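Long-range contacts in immunomodulatory active chitinase (Trichuris suis, PDB 6G9E), which probably binds and hydrolyses chitin as a secreted glycoside hydrolase family 18 enzyme, and is immunomodulatory: residues A43-G48 and E82-D87; T280-S285 and P292-S297; P155-K160 and V199-D204. One frame throughout, in Å; residues are numbered along the deposited sequence.

In the fold
From the N terminus, strand 34-40 runs into the loop that holds residues 43-48, and interaction 1 joins this loop to residues 82-87, at the start of helix 85-95. Strand 64-72 lies between them, so the contact links the connections after the first two strands of the TIM barrel. Interaction 3 comes next: residues 155-160, beyond strand 147-152, meet the end of helix 196-202, which follows the adjacent strand 187-193. Interaction 2 folds the end of strand 268-281 and the loop after it back on one another. The three follow one another in series, none nested or crossed, and their centres lie about 34 to 36 Å apart.

Interaction 1 (A43-G48 and E82-D87); sequences AQYRPG and EWNDID
Gln44 and Asn84 reach for each other from opposite directions and pair their amides edge to edge. Starting at Gln44 CB, which points at residues 82-87, CG is placed between the backbone N and the carbonyl carbon (chi1 49°), and the chain runs on extended to its amide. Gln44 CG lies over the centre of the neighbouring Tyr45 ring, 3.6 Å above its plane. CD divides into two polar atoms. Gln44 OE1 accepts from Asn84 ND2 at 3.0 Å, in a bond tilted somewhat from its carbonyl plane. Gln44 NE2 gives an almost straight bond (176°) to Asn84 OD1, 3.2 Å away, which it meets in the carbonyl plane on a lone pair. The two amides are 24° apart, close enough to coplanar for both bonds to form. NE2 also bonds to the backbone O of Asn41, its strongest polar partner.

Beside this pair, Tyr45 sends its hydroxyl into the turn of residues 82-85. Tyr45 OH donates to Glu82 OE1 at 2.6 Å, meeting it from above the carboxylate plane. Trp83 NE1 in turn donates to Tyr45 OH at 2.9 Å in a bent bond. The carboxylate of Glu82 sits at the edge of the Tyr45 ring, where its OE2 is 3.5 Å from Tyr45 CE2.

The contact ties two surface loops next to the barrel strands, and a bound ethanediol, probably from the crystallisation liquor, lies near Tyr45. The contact's bonds run in definite directions: Trp83 gives to Tyr45, which gives to Glu82, so the carboxylate probably polarises the hydroxyl. In the amide pair, the second bond of Gln44 NE2 to Asn41 supports the assignment of nitrogen and oxygen in that amide, and with it the orientation of the Asn84 amide.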
ATOM      1  N   ALA A  43      -2.686  12.024   6.979  1.00 44.29           N
ATOM      2  CA  ALA A  43      -3.284  11.471   8.181  1.00 31.27           C
ATOM      3  C   ALA A  43      -3.215  12.459   9.335  1.00 37.98           C
ATOM      4  O   ALA A  43      -3.987  12.336  10.294  1.00 44.90           O
ATOM      5  CB  ALA A  43      -2.601  10.150   8.522  1.00 19.53           C
ATOM      6  N   GLN A  44      -2.339  13.467   9.244  1.00 28.25           N
ATOM      7  CA  GLN A  44      -2.293  14.521  10.252  1.00 22.50           C
ATOM      8  C   GLN A  44      -3.565  15.350  10.298  1.00 28.60           C
ATOM      9  O   GLN A  44      -3.737  16.133  11.238  1.00 33.56           O
ATOM     10  CB  GLN A  44      -1.117  15.443   9.993  1.00 18.31           C
ATOM     11  CG  GLN A  44      -1.026  15.913   8.566  1.00 21.84           C
ATOM     12  CD  GLN A  44      -0.074  17.087   8.389  1.00 26.66           C
ATOM     13  OE1 GLN A  44       0.007  17.987   9.235  1.00 32.66           O
ATOM     14  NE2 GLN A  44       0.656  17.077   7.289  1.00 18.66           N
ATOM     15  N   TYR A  45      -4.457  15.206   9.323  1.00 34.27           N
ATOM     16  CA  TYR A  45      -5.631  16.063   9.229  1.00 37.14           C
ATOM     17  C   TYR A  45      -6.928  15.352   9.592  1.00 36.44           C
ATOM     18  O   TYR A  45      -7.993  15.965   9.504  1.00 45.55           O
ATOM     19  CB  TYR A  45      -5.727  16.660   7.817  1.00 33.44           C
ATOM     20  CG  TYR A  45      -4.492  17.460   7.377  1.00 30.72           C
ATOM     21  CD1 TYR A  45      -3.972  18.487   8.171  1.00 28.22           C
ATOM     22  CD2 TYR A  45      -3.859  17.196   6.159  1.00 21.68           C
ATOM     23  CE1 TYR A  45      -2.871  19.224   7.762  1.00 25.70           C
ATOM     24  CE2 TYR A  45      -2.761  17.931   5.744  1.00 18.75           C
ATOM     25  CZ  TYR A  45      -2.270  18.939   6.554  1.00 30.75           C
ATOM     26  OH  TYR A  45      -1.170  19.662   6.155  1.00 33.45           O
ATOM     27  N   ARG A  46      -6.871  14.088  10.003  1.00 32.36           N
ATOM     28  CA  ARG A  46      -8.056  13.427  10.518  1.00 34.23           C
ATOM     29  C   ARG A  46      -8.513  14.116  11.803  1.00 36.99           C
ATOM     30  O   ARG A  46      -7.695  14.674  12.544  1.00 39.97           O
ATOM     31  CB  ARG A  46      -7.779  11.948  10.802  1.00 38.25           C
ATOM     32  CG  ARG A  46      -7.260  11.152   9.621  1.00 34.67           C
ATOM     33  CD  ARG A  46      -8.279  10.154   9.067  1.00 29.97           C
ATOM     34  NE  ARG A  46      -7.945   9.836   7.679  1.00 37.55           N
ATOM     35  CZ  ARG A  46      -6.971   9.013   7.289  1.00 30.60           C
ATOM     36  NH1 ARG A  46      -6.243   8.358   8.191  1.00 22.84           N
ATOM     37  NH2 ARG A  46      -6.744   8.824   5.988  1.00 25.82           N
ATOM     38  N   PRO A  47      -9.807  14.080  12.100  1.00 30.59           N
ATOM     39  CA  PRO A  47     -10.303  14.685  13.335  1.00 25.33           C
ATOM     40  C   PRO A  47     -10.045  13.792  14.539  1.00 33.83           C
ATOM     41  O   PRO A  47      -9.924  12.565  14.435  1.00 39.77           O
ATOM     42  CB  PRO A  47     -11.800  14.810  13.068  1.00 20.41           C
ATOM     43  CG  PRO A  47     -12.082  13.607  12.258  1.00 20.68           C
ATOM     44  CD  PRO A  47     -10.879  13.376  11.379  1.00 20.46           C
ATOM     45  N   GLY A  48      -9.965  14.443  15.701  1.00 24.54           N
ATOM     46  CA  GLY A  48      -9.894  13.728  16.969  1.00 23.79           C
ATOM     47  C   GLY A  48      -8.756  12.732  17.042  1.00 26.99           C
ATOM     48  O   GLY A  48      -7.650  12.972  16.556  1.00 43.27           O
ATOM     49  N   GLU A  82       3.283  18.395   1.190  1.00 26.64           N
ATOM     50  CA  GLU A  82       2.574  19.082   2.254  1.00 36.23           C
ATOM     51  C   GLU A  82       3.453  20.191   2.798  1.00 30.51           C
ATOM     52  O   GLU A  82       4.672  20.050   2.865  1.00 27.70           O
ATOM     53  CB  GLU A  82       2.204  18.129   3.397  1.00 38.95           C
ATOM     54  CG  GLU A  82       1.002  17.287   3.112  1.00 41.35           C
ATOM     55  CD  GLU A  82      -0.258  18.096   3.168  1.00 41.31           C
ATOM     56  OE1 GLU A  82      -0.222  19.217   3.742  1.00 31.50           O
ATOM     57  OE2 GLU A  82      -1.270  17.610   2.624  1.00 37.90           O
ATOM     58  N   TRP A  83       2.815  21.281   3.225  1.00 32.47           N
ATOM     59  CA  TRP A  83       3.549  22.479   3.613  1.00 35.01           C
ATOM     60  C   TRP A  83       4.474  22.239   4.793  1.00 29.27           C
ATOM     61  O   TRP A  83       5.331  23.083   5.058  1.00 33.85           O
ATOM     62  CB  TRP A  83       2.567  23.608   3.956  1.00 31.47           C
ATOM     63  CG  TRP A  83       1.769  23.192   5.079  1.00 25.43           C
ATOM     64  CD1 TRP A  83       0.694  22.377   5.039  1.00 26.92           C
ATOM     65  CD2 TRP A  83       2.017  23.470   6.455  1.00 22.68           C
ATOM     66  NE1 TRP A  83       0.231  22.141   6.304  1.00 30.59           N
ATOM     67  CE2 TRP A  83       1.025  22.807   7.198  1.00 25.65           C
ATOM     68  CE3 TRP A  83       2.978  24.216   7.135  1.00 26.83           C
ATOM     69  CZ2 TRP A  83       0.958  22.863   8.595  1.00 22.44           C
ATOM     70  CZ3 TRP A  83       2.904  24.289   8.534  1.00 30.80           C
ATOM     71  CH2 TRP A  83       1.895  23.610   9.243  1.00 23.67           C
ATOM     72  N   ASN A  84       4.341  21.116   5.503  1.00 29.06           N
ATOM     73  CA  ASN A  84       5.151  20.876   6.692  1.00 23.42           C
ATOM     74  C   ASN A  84       5.985  19.595   6.607  1.00 25.38           C
ATOM     75  O   ASN A  84       6.476  19.116   7.639  1.00 31.47           O
ATOM     76  CB  ASN A  84       4.276  20.875   7.951  1.00 17.31           C
ATOM     77  CG  ASN A  84       3.147  19.860   7.894  1.00 26.05           C
ATOM     78  OD1 ASN A  84       2.794  19.350   6.822  1.00 28.33           O
ATOM     79  ND2 ASN A  84       2.568  19.561   9.060  1.00 20.55           N
ATOM     80  N   ASP A  85       6.189  19.048   5.407  1.00 17.53           N
ATOM     81  CA  ASP A  85       7.003  17.838   5.276  1.00 26.09           C
ATOM     82  C   ASP A  85       8.465  18.120   5.628  1.00 29.01           C
ATOM     83  O   ASP A  85       9.018  17.528   6.565  1.00 32.16           O
ATOM     84  CB  ASP A  85       6.894  17.267   3.857  1.00 30.46           C
ATOM     85  CG  ASP A  85       5.578  16.516   3.601  1.00 31.29           C
ATOM     86  OD1 ASP A  85       4.906  16.085   4.556  1.00 31.85           O
ATOM     87  OD2 ASP A  85       5.221  16.342   2.421  1.00 32.69           O
ATOM     88  N   ILE A  86       9.098  19.045   4.892  1.00 29.51           N
ATOM     89  CA  ILE A  86      10.533  19.294   5.032  1.00 29.01           C
ATOM     90  C   ILE A  86      10.860  19.717   6.451  1.00 27.73           C
ATOM     91  O   ILE A  86      11.840  19.254   7.049  1.00 27.05           O
ATOM     92  CB  ILE A  86      10.998  20.358   4.013  1.00 28.58           C
ATOM     93  CG1 ILE A  86      11.248  19.739   2.641  1.00 25.15           C
ATOM     94  CG2 ILE A  86      12.270  21.016   4.472  1.00 26.61           C
ATOM     95  CD1 ILE A  86      10.981  20.661   1.520  1.00 17.69           C
ATOM     96  N   ASP A  87      10.030  20.586   7.020  1.00 27.23           N
ATOM     97  CA  ASP A  87      10.356  21.197   8.294  1.00 23.21           C
ATOM     98  C   ASP A  87       9.959  20.329   9.476  1.00 25.35           C
ATOM     99  O   ASP A  87      10.599  20.401  10.528  1.00 26.48           O
ATOM    100  CB  ASP A  87       9.701  22.576   8.373  1.00 32.08           C
ATOM    101  CG  ASP A  87      10.411  23.600   7.486  1.00 45.06           C
ATOM    102  OD1 ASP A  87      11.652  23.489   7.339  1.00 49.50           O
ATOM    103  OD2 ASP A  87       9.747  24.496   6.923  1.00 44.03           O
TER

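Interaction 2 (T280-S285 and P292-S297); sequences TLSDAS and PAQGSS
Thr280 turns its two side-chain branches to different partners on residues 292-297. Thr280 OG1, beside its own backbone N (chi1 -67°), donates to the carbonyl O of Ser296 at 2.9 Å, coming from above the carbonyl plane; the same hydroxyl is also bonded to Gln340. The methyl CG2 is left to pack against Gln294, whose chain crosses it obliquely with Gln294 CG 3.7 Å from Thr280 CG2. The Gln294 amide continues past that methyl, its NE2 still near CG2 and its OE1 beside Leu281 O, where two acceptors make no bond.

Between the backbones the pairing is antiparallel but slips by one residue, a beta bulge at the end of strand 268-281: Thr280 pairs with Gly295, Leu281 with Ala293. Thr280 N bonds to Gly295 O at 2.8 Å, and Gln294 N returns a bond of 3.0 Å to Thr280 O. In GH18 chitinases of this type the insertion domain follows the seventh barrel strand, and these segments lie in that region.

Leu281 turns its side chain the other way, onto Trp341 of strand 340-343. Further along, Ser282 N donates to Pro292 O at 2.8 Å, while Ser282 CB rests against the proline ring, 4.0 Å from Pro292 CG.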
ATOM      1  N   THR A 280     -23.658   0.463   0.599  1.00 41.56           N
ATOM      2  CA  THR A 280     -25.024   0.513   1.107  1.00 36.42           C
ATOM      3  C   THR A 280     -25.846  -0.552   0.390  1.00 39.80           C
ATOM      4  O   THR A 280     -26.033  -0.486  -0.833  1.00 30.59           O
ATOM      5  CB  THR A 280     -25.678   1.878   0.902  1.00 41.76           C
ATOM      6  OG1 THR A 280     -25.037   2.867   1.713  1.00 47.05           O
ATOM      7  CG2 THR A 280     -27.136   1.798   1.307  1.00 45.10           C
ATOM      8  N   LEU A 281     -26.338  -1.521   1.156  1.00 45.37           N
ATOM      9  CA  LEU A 281     -27.066  -2.647   0.590  1.00 45.39           C
ATOM     10  C   LEU A 281     -28.389  -2.206  -0.038  1.00 48.86           C
ATOM     11  O   LEU A 281     -29.118  -1.378   0.517  1.00 45.96           O
ATOM     12  CB  LEU A 281     -27.323  -3.690   1.675  1.00 44.23           C
ATOM     13  CG  LEU A 281     -26.090  -4.438   2.192  1.00 39.68           C
ATOM     14  CD1 LEU A 281     -26.404  -5.200   3.482  1.00 35.27           C
ATOM     15  CD2 LEU A 281     -25.539  -5.380   1.121  1.00 31.79           C
ATOM     16  N   SER A 282     -28.690  -2.776  -1.211  1.00 45.49           N
ATOM     17  CA  SER A 282     -29.980  -2.552  -1.855  1.00 47.64           C
ATOM     18  C   SER A 282     -31.149  -3.085  -1.014  1.00 50.73           C
ATOM     19  O   SER A 282     -32.263  -2.556  -1.100  1.00 51.69           O
ATOM     20  CB  SER A 282     -29.984  -3.207  -3.241  1.00 41.64           C
ATOM     21  OG  SER A 282     -29.601  -2.303  -4.257  1.00 38.07           O
ATOM     22  N   ASP A 283     -30.918  -4.117  -0.203  1.00 41.18           N
ATOM     23  CA  ASP A 283     -31.958  -4.777   0.578  1.00 34.34           C
ATOM     24  C   ASP A 283     -31.272  -5.359   1.804  1.00 43.30           C
ATOM     25  O   ASP A 283     -30.423  -6.246   1.664  1.00 51.71           O
ATOM     26  CB  ASP A 283     -32.631  -5.875  -0.262  1.00 48.95           C
ATOM     27  CG  ASP A 283     -33.751  -6.635   0.485  1.00 55.84           C
ATOM     28  OD1 ASP A 283     -33.660  -6.868   1.714  1.00 53.09           O
ATOM     29  OD2 ASP A 283     -34.730  -7.029  -0.194  1.00 54.23           O
ATOM     30  N   ALA A 284     -31.620  -4.865   3.002  1.00 36.97           N
ATOM     31  CA  ALA A 284     -30.825  -5.288   4.174  1.00 37.25           C
ATOM     32  C   ALA A 284     -31.092  -6.709   4.590  1.00 38.15           C
ATOM     33  O   ALA A 284     -30.665  -7.126   5.667  1.00 48.62           O
ATOM     34  CB  ALA A 284     -31.060  -4.360   5.367  1.00 32.82           C
ATOM     35  N   SER A 285     -31.779  -7.476   3.757  1.00 38.43           N
ATOM     36  CA  SER A 285     -32.059  -8.874   4.035  1.00 49.53           C
ATOM     37  C   SER A 285     -31.201  -9.808   3.208  1.00 58.36           C
ATOM     38  O   SER A 285     -30.937 -10.939   3.635  1.00 57.18           O
ATOM     39  CB  SER A 285     -33.532  -9.155   3.759  1.00 46.07           C
ATOM     40  OG  SER A 285     -34.273  -8.012   4.145  1.00 53.54           O
ATOM     41  N   PRO A 292     -26.931  -7.381  -3.791  1.00 56.73           N
ATOM     42  CA  PRO A 292     -26.988  -6.153  -4.594  1.00 55.64           C
ATOM     43  C   PRO A 292     -26.900  -4.914  -3.717  1.00 54.17           C
ATOM     44  O   PRO A 292     -27.365  -4.900  -2.573  1.00 60.51           O
ATOM     45  CB  PRO A 292     -28.352  -6.253  -5.283  1.00 48.85           C
ATOM     46  CG  PRO A 292     -29.184  -7.001  -4.261  1.00 41.14           C
ATOM     47  CD  PRO A 292     -28.256  -8.003  -3.619  1.00 44.12           C
ATOM     48  N   ALA A 293     -26.316  -3.854  -4.283  1.00 53.60           N
ATOM     49  CA  ALA A 293     -26.038  -2.617  -3.557  1.00 51.80           C
ATOM     50  C   ALA A 293     -26.490  -1.412  -4.370  1.00 49.44           C
ATOM     51  O   ALA A 293     -26.419  -1.411  -5.599  1.00 48.21           O
ATOM     52  CB  ALA A 293     -24.542  -2.471  -3.233  1.00 44.53           C
ATOM     53  N   GLN A 294     -26.950  -0.379  -3.668  1.00 50.87           N
ATOM     54  CA  GLN A 294     -27.451   0.831  -4.307  1.00 52.47           C
ATOM     55  C   GLN A 294     -26.429   1.953  -4.323  1.00 51.06           C
ATOM     56  O   GLN A 294     -26.658   2.975  -4.979  1.00 47.61           O
ATOM     57  CB  GLN A 294     -28.722   1.315  -3.600  1.00 61.10           C
ATOM     58  CG  GLN A 294     -28.571   1.484  -2.091  1.00 66.52           C
ATOM     59  CD  GLN A 294     -29.882   1.845  -1.410  1.00 70.69           C
ATOM     60  OE1 GLN A 294     -30.841   1.076  -1.434  1.00 80.15           O
ATOM     61  NE2 GLN A 294     -29.927   3.025  -0.804  1.00 65.48           N
ATOM     62  N   GLY A 295     -25.321   1.786  -3.613  1.00 52.92           N
ATOM     63  CA  GLY A 295     -24.285   2.793  -3.594  1.00 49.88           C
ATOM     64  C   GLY A 295     -23.235   2.468  -2.551  1.00 47.70           C
ATOM     65  O   GLY A 295     -23.184   1.369  -1.994  1.00 38.83           O
ATOM     66  N   SER A 296     -22.398   3.460  -2.301  1.00 46.67           N
ATOM     67  CA  SER A 296     -21.269   3.276  -1.417  1.00 44.65           C
ATOM     68  C   SER A 296     -21.706   3.314   0.041  1.00 44.86           C
ATOM     69  O   SER A 296     -22.709   3.941   0.391  1.00 51.27           O
ATOM     70  CB  SER A 296     -20.248   4.371  -1.672  1.00 39.03           C
ATOM     71  OG  SER A 296     -20.807   5.605  -1.278  1.00 42.67           O
ATOM     72  N   SER A 297     -20.932   2.642   0.892  1.00 36.92           N
ATOM     73  CA  SER A 297     -21.125   2.757   2.329  1.00 41.55           C
ATOM     74  C   SER A 297     -21.043   4.217   2.760  1.00 47.72           C
ATOM     75  O   SER A 297     -20.264   5.003   2.215  1.00 51.82           O
ATOM     76  CB  SER A 297     -20.077   1.927   3.081  1.00 42.72           C
ATOM     77  OG  SER A 297     -18.820   2.592   3.179  1.00 41.06           O
TER

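Interaction 3 (P155-K160 and V199-D204); sequences PESSDK and VDAGYD
Pro155 meets Tyr203 where two connections of the TIM barrel come together, one after strand 147-152, the other after its parallel neighbour 187-193. In GH18 chitinases the acidic DxxDxDxE signature belongs to the first of these strands, and here it ends just ahead of Pro155. The proline ring crosses the tyrosine at about a right angle in a CH-pi contact: Pro155 CG sits over one face of the Tyr203 ring, 4.0 Å from the centroid and 18° off the normal.

Past the ring, backbone meets backbone through C-H donors. Gly202 CA points at Pro155 O, 3.5 Å away, with no side chain between them. In the reverse sense, Ser157 CA approaches Ala201 O at 3.4 Å and Lys160 CA approaches Gly202 O at 3.5 Å. Lys160 then lies along the end of helix 196-202, its CG anti to the backbone N (chi1 -171°) and the chain extended until it bends at the last torsion. Lys160 NZ comes 3.5 Å from Tyr203 O, and its positive charge is likely to be favoured by carbonyls at this helix end and by Asp204, whose OD1 is 5.5 Å from NZ.

Around the contact, Trp258 of helix 251-261 packs edge-to-face with the Tyr203 ring, and Tyr203 OH bonds to Ser193 N at the end of strand 187-193. Pro155 also touches Tyr163 of helix 160-181, and Asp204 touches Leu164 of the same helix.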
ATOM      1  N   PRO A 155       1.670   2.635 -15.398  1.00 35.41           N
ATOM      2  CA  PRO A 155       2.157   2.705 -16.784  1.00 30.90           C
ATOM      3  C   PRO A 155       1.228   1.950 -17.712  1.00 30.36           C
ATOM      4  O   PRO A 155       0.743   0.877 -17.365  1.00 43.81           O
ATOM      5  CB  PRO A 155       3.536   2.030 -16.717  1.00 35.47           C
ATOM      6  CG  PRO A 155       3.519   1.216 -15.444  1.00 36.59           C
ATOM      7  CD  PRO A 155       2.683   2.048 -14.496  1.00 36.03           C
ATOM      8  N   GLU A 156       0.995   2.501 -18.906  1.00 31.76           N
ATOM      9  CA  GLU A 156       0.205   1.823 -19.937  1.00 36.80           C
ATOM     10  C   GLU A 156       1.116   1.368 -21.070  1.00 42.56           C
ATOM     11  O   GLU A 156       2.333   1.553 -21.017  1.00 45.25           O
ATOM     12  CB  GLU A 156      -0.899   2.725 -20.479  1.00 29.90           C
ATOM     13  CG  GLU A 156      -1.606   3.562 -19.439  1.00 36.30           C
ATOM     14  CD  GLU A 156      -2.644   4.468 -20.061  1.00 49.30           C
ATOM     15  OE1 GLU A 156      -2.548   4.743 -21.276  1.00 51.85           O
ATOM     16  OE2 GLU A 156      -3.567   4.888 -19.339  1.00 56.77           O
ATOM     17  N   SER A 157       0.512   0.774 -22.108  1.00 41.14           N
ATOM     18  CA  SER A 157       1.293   0.294 -23.246  1.00 33.92           C
ATOM     19  C   SER A 157       2.238   1.368 -23.738  1.00 31.61           C
ATOM     20  O   SER A 157       3.448   1.156 -23.843  1.00 34.89           O
ATOM     21  CB  SER A 157       0.371  -0.133 -24.376  1.00 36.26           C
ATOM     22  OG  SER A 157      -0.615  -0.989 -23.859  1.00 59.46           O
ATOM     23  N   SER A 158       1.690   2.550 -24.007  1.00 32.90           N
ATOM     24  CA  SER A 158       2.475   3.677 -24.474  1.00 39.34           C
ATOM     25  C   SER A 158       3.573   4.082 -23.488  1.00 44.78           C
ATOM     26  O   SER A 158       4.498   4.808 -23.879  1.00 41.20           O
ATOM     27  CB  SER A 158       1.539   4.853 -24.744  1.00 31.12           C
ATOM     28  OG  SER A 158       1.186   5.495 -23.528  1.00 34.34           O
ATOM     29  N   ASP A 159       3.500   3.632 -22.225  1.00 38.92           N
ATOM     30  CA  ASP A 159       4.503   3.970 -21.221  1.00 29.15           C
ATOM     31  C   ASP A 159       5.457   2.829 -20.874  1.00 29.24           C
ATOM     32  O   ASP A 159       6.448   3.076 -20.186  1.00 28.72           O
ATOM     33  CB  ASP A 159       3.833   4.457 -19.927  1.00 30.44           C
ATOM     34  CG  ASP A 159       2.771   5.519 -20.171  1.00 44.59           C
ATOM     35  OD1 ASP A 159       1.868   5.651 -19.321  1.00 43.88           O
ATOM     36  OD2 ASP A 159       2.827   6.217 -21.207  1.00 52.05           O
ATOM     37  N   LYS A 160       5.203   1.599 -21.336  1.00 37.61           N
ATOM     38  CA  LYS A 160       6.024   0.452 -20.945  1.00 35.97           C
ATOM     39  C   LYS A 160       7.514   0.758 -21.097  1.00 39.93           C
ATOM     40  O   LYS A 160       8.257   0.802 -20.111  1.00 43.08           O
ATOM     41  CB  LYS A 160       5.632  -0.783 -21.770  1.00 31.38           C
ATOM     42  CG  LYS A 160       6.260  -2.103 -21.300  1.00 31.18           C
ATOM     43  CD  LYS A 160       5.788  -3.265 -22.176  1.00 32.16           C
ATOM     44  CE  LYS A 160       6.564  -4.568 -21.935  1.00 42.03           C
ATOM     45  NZ  LYS A 160       5.690  -5.797 -21.791  1.00 47.36           N
ATOM     46  N   VAL A 199      -0.257  -5.353 -15.578  1.00 40.60           N
ATOM     47  CA  VAL A 199       1.108  -5.869 -15.587  1.00 34.81           C
ATOM     48  C   VAL A 199       1.557  -6.180 -17.006  1.00 37.21           C
ATOM     49  O   VAL A 199       2.677  -5.850 -17.406  1.00 51.52           O
ATOM     50  CB  VAL A 199       1.212  -7.110 -14.686  1.00 32.52           C
ATOM     51  CG1 VAL A 199       2.631  -7.655 -14.717  1.00 30.89           C
ATOM     52  CG2 VAL A 199       0.754  -6.778 -13.266  1.00 30.11           C
ATOM     53  N   ASP A 200       0.692  -6.817 -17.791  1.00 33.82           N
ATOM     54  CA  ASP A 200       1.039  -7.083 -19.178  1.00 35.28           C
ATOM     55  C   ASP A 200       1.206  -5.790 -19.959  1.00 39.81           C
ATOM     56  O   ASP A 200       2.099  -5.676 -20.805  1.00 53.65           O
ATOM     57  CB  ASP A 200      -0.025  -7.960 -19.827  1.00 33.76           C
ATOM     58  CG  ASP A 200       0.136  -9.422 -19.481  1.00 43.57           C
ATOM     59  OD1 ASP A 200       1.270  -9.940 -19.439  1.00 49.95           O
ATOM     60  OD2 ASP A 200      -0.895 -10.070 -19.265  1.00 57.20           O
ATOM     61  N   ALA A 201       0.372  -4.798 -19.674  1.00 32.18           N
ATOM     62  CA  ALA A 201       0.350  -3.616 -20.528  1.00 39.74           C
ATOM     63  C   ALA A 201       1.588  -2.764 -20.322  1.00 40.96           C
ATOM     64  O   ALA A 201       2.205  -2.301 -21.289  1.00 45.90           O
ATOM     65  CB  ALA A 201      -0.904  -2.786 -20.263  1.00 34.49           C
ATOM     66  N   GLY A 202       1.969  -2.554 -19.068  1.00 34.98           N
ATOM     67  CA  GLY A 202       2.876  -1.478 -18.747  1.00 39.65           C
ATOM     68  C   GLY A 202       4.198  -1.830 -18.101  1.00 32.73           C
ATOM     69  O   GLY A 202       5.022  -0.929 -17.908  1.00 33.04           O
ATOM     70  N   TYR A 203       4.422  -3.107 -17.769  1.00 32.18           N
ATOM     71  CA  TYR A 203       5.626  -3.547 -17.067  1.00 29.78           C
ATOM     72  C   TYR A 203       6.372  -4.596 -17.883  1.00 37.80           C
ATOM     73  O   TYR A 203       5.800  -5.628 -18.259  1.00 41.40           O
ATOM     74  CB  TYR A 203       5.305  -4.119 -15.694  1.00 29.44           C
ATOM     75  CG  TYR A 203       4.547  -3.217 -14.755  1.00 28.73           C
ATOM     76  CD1 TYR A 203       3.162  -3.141 -14.805  1.00 32.53           C
ATOM     77  CD2 TYR A 203       5.207  -2.477 -13.781  1.00 31.04           C
ATOM     78  CE1 TYR A 203       2.451  -2.336 -13.931  1.00 32.72           C
ATOM     79  CE2 TYR A 203       4.501  -1.667 -12.890  1.00 32.13           C
ATOM     80  CZ  TYR A 203       3.122  -1.607 -12.973  1.00 32.92           C
ATOM     81  OH  TYR A 203       2.402  -0.816 -12.107  1.00 29.92           O
ATOM     82  N   ASP A 204       7.643  -4.316 -18.154  1.00 34.29           N
ATOM     83  CA  ASP A 204       8.614  -5.290 -18.648  1.00 43.32           C
ATOM     84  C   ASP A 204       9.214  -5.947 -17.408  1.00 51.49           C
ATOM     85  O   ASP A 204      10.245  -5.518 -16.879  1.00 47.54           O
ATOM     86  CB  ASP A 204       9.666  -4.597 -19.510  1.00 43.74           C
ATOM     87  CG  ASP A 204      10.664  -5.550 -20.121  1.00 38.90           C
ATOM     88  OD1 ASP A 204      10.738  -6.726 -19.710  1.00 37.96           O
ATOM     89  OD2 ASP A 204      11.377  -5.107 -21.037  1.00 40.34           O
TER